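Local coordinates for protein eukaryotic translation initiation factor 4E type 5 (Leishmania major, PDB 7KCJ) that probably binds the 7-methylguanosine cap of messenger RNA as a translation initiation factor of the eIF4E family, at residues Glu57-Thr62 against Leu115-Val120. Residues are numbered along the deposited sequence; the frame is centred on the assembly and turned at random.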
# COMPACT_ATOMS: atom_id res chain seq x y z
N GLU A 57 0.33 11.81 -12.71
CA GLU A 57 0.91 11.29 -13.95
C GLU A 57 2.16 10.48 -13.67
O GLU A 57 2.36 9.44 -14.29
CB GLU A 57 1.17 12.41 -14.98
CG GLU A 57 -0.09 13.02 -15.57
CD GLU A 57 -0.83 12.17 -16.59
OE1 GLU A 57 -0.49 12.24 -17.80
OE2 GLU A 57 -1.75 11.43 -16.18
N GLU A 58 2.99 10.92 -12.71
CA GLU A 58 4.18 10.18 -12.30
C GLU A 58 3.78 8.87 -11.59
O GLU A 58 4.45 7.86 -11.75
CB GLU A 58 5.07 11.04 -11.40
CG GLU A 58 5.89 12.04 -12.19
CD GLU A 58 6.79 12.94 -11.37
OE1 GLU A 58 6.76 12.86 -10.13
OE2 GLU A 58 7.54 13.72 -11.99
N LEU A 59 2.69 8.89 -10.82
CA LEU A 59 2.18 7.71 -10.16
C LEU A 59 1.73 6.66 -11.21
O LEU A 59 2.17 5.52 -11.14
CB LEU A 59 0.98 8.07 -9.24
CG LEU A 59 0.13 6.89 -8.70
CD1 LEU A 59 0.97 5.92 -7.84
CD2 LEU A 59 -1.10 7.40 -7.95
N TRP A 60 0.87 7.04 -12.17
CA TRP A 60 0.38 6.07 -13.15
C TRP A 60 1.47 5.65 -14.15
O TRP A 60 1.44 4.50 -14.60
CB TRP A 60 -0.91 6.54 -13.81
CG TRP A 60 -2.07 6.67 -12.84
CD1 TRP A 60 -2.79 7.80 -12.59
CD2 TRP A 60 -2.62 5.64 -12.00
NE1 TRP A 60 -3.78 7.53 -11.66
CE2 TRP A 60 -3.68 6.22 -11.27
CE3 TRP A 60 -2.37 4.27 -11.84
CZ2 TRP A 60 -4.45 5.49 -10.36
CZ3 TRP A 60 -3.15 3.55 -10.95
CH2 TRP A 60 -4.16 4.16 -10.21
N SER A 61 2.47 6.52 -14.42
CA SER A 61 3.61 6.13 -15.28
C SER A 61 4.43 5.07 -14.56
O SER A 61 4.90 4.13 -15.20
CB SER A 61 4.49 7.32 -15.62
OG SER A 61 3.79 8.27 -16.39
N THR A 62 4.62 5.21 -13.22
CA THR A 62 5.34 4.23 -12.40
C THR A 62 4.58 2.89 -12.42
O THR A 62 5.20 1.85 -12.64
CB THR A 62 5.53 4.77 -10.96
OG1 THR A 62 6.28 5.98 -11.02
CG2 THR A 62 6.25 3.78 -10.04
N LEU A 115 -9.08 4.11 -5.41
CA LEU A 115 -9.61 4.86 -4.28
C LEU A 115 -8.58 5.00 -3.17
O LEU A 115 -8.38 6.11 -2.68
CB LEU A 115 -10.90 4.20 -3.77
CG LEU A 115 -11.46 4.79 -2.47
CD1 LEU A 115 -12.20 6.09 -2.73
CD2 LEU A 115 -12.34 3.80 -1.78
N VAL A 116 -7.93 3.89 -2.77
CA VAL A 116 -6.95 3.92 -1.68
C VAL A 116 -5.76 4.80 -2.05
O VAL A 116 -5.35 5.66 -1.25
CB VAL A 116 -6.52 2.50 -1.24
CG1 VAL A 116 -5.50 2.59 -0.11
CG2 VAL A 116 -7.72 1.69 -0.78
N LEU A 117 -5.24 4.66 -3.29
CA LEU A 117 -4.12 5.49 -3.76
C LEU A 117 -4.49 6.98 -3.68
O LEU A 117 -3.72 7.78 -3.17
CB LEU A 117 -3.72 5.13 -5.20
CG LEU A 117 -2.97 3.79 -5.40
CD1 LEU A 117 -2.75 3.50 -6.86
CD2 LEU A 117 -1.63 3.75 -4.66
N ALA A 118 -5.72 7.33 -4.08
CA ALA A 118 -6.21 8.71 -4.03
C ALA A 118 -6.41 9.23 -2.61
O ALA A 118 -5.92 10.32 -2.30
CB ALA A 118 -7.48 8.86 -4.84
N VAL A 119 -7.09 8.47 -1.74
CA VAL A 119 -7.32 8.91 -0.37
C VAL A 119 -5.99 9.10 0.42
O VAL A 119 -5.88 10.03 1.22
CB VAL A 119 -8.34 8.03 0.40
CG1 VAL A 119 -9.73 8.03 -0.22
CG2 VAL A 119 -7.83 6.63 0.68
N VAL A 120 -5.01 8.23 0.20
CA VAL A 120 -3.74 8.30 0.91
C VAL A 120 -2.77 9.34 0.32
O VAL A 120 -2.21 10.14 1.06
CB VAL A 120 -3.10 6.89 0.98
CG1 VAL A 120 -1.64 6.93 1.43
CG2 VAL A 120 -3.92 5.97 1.87
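Leu117 reaches out from 115-120 and sets one methyl, CD1, against two side chains of 57-62: the benzo end of Trp60 and a branch of Leu59. The tight side is the indole. Trp60 CH2 lies 3.7 Å from Leu117 CD1, and Trp60 CZ3 stands 4.1 Å from that same methyl, which meets the six-membered ring obliquely. Both side chains have CG anti to their own carbonyl carbon (chi1 -64° in Trp60, -73° in Leu117); in the tryptophan this brings the far end of the indole closer to the second helix than the direction of its CB would suggest. The looser side lies deeper: Leu59 CD2 is 4.4 Å from Leu117 CD1, although the CB of each leucine is directed toward the opposite segment and both residues are buried. Their CA atoms are 9.3 Å apart, and the two segments bury just 119 Å² between them, so they are neighbours joined through side-chain ends. Below, the leucines rest on different strands of one sheet, Leu59 on Ile53 of 48-55 and Leu117 on Leu139 of 136-143. Trp60 is exposed and borders the solvent side. Away from the contact, Ser61 OG donates a hydrogen bond to Glu57 O (2.8 Å) and Thr62 OG1 one to Glu58 O (2.7 Å); Glu57 O also accepts the backbone N-H of Ser61, and Glu58 O that of Thr62, each from the face of the carbonyl plane opposite the hydroxyl. On the far flank of 115-120, Leu115 and Val119 pack against helix 165-178. Together with 165-178, short helix 56-64 and long helix 108-121 form the layer of helices on the convex back of the curved antiparallel sheet, as in the eIF4E fold.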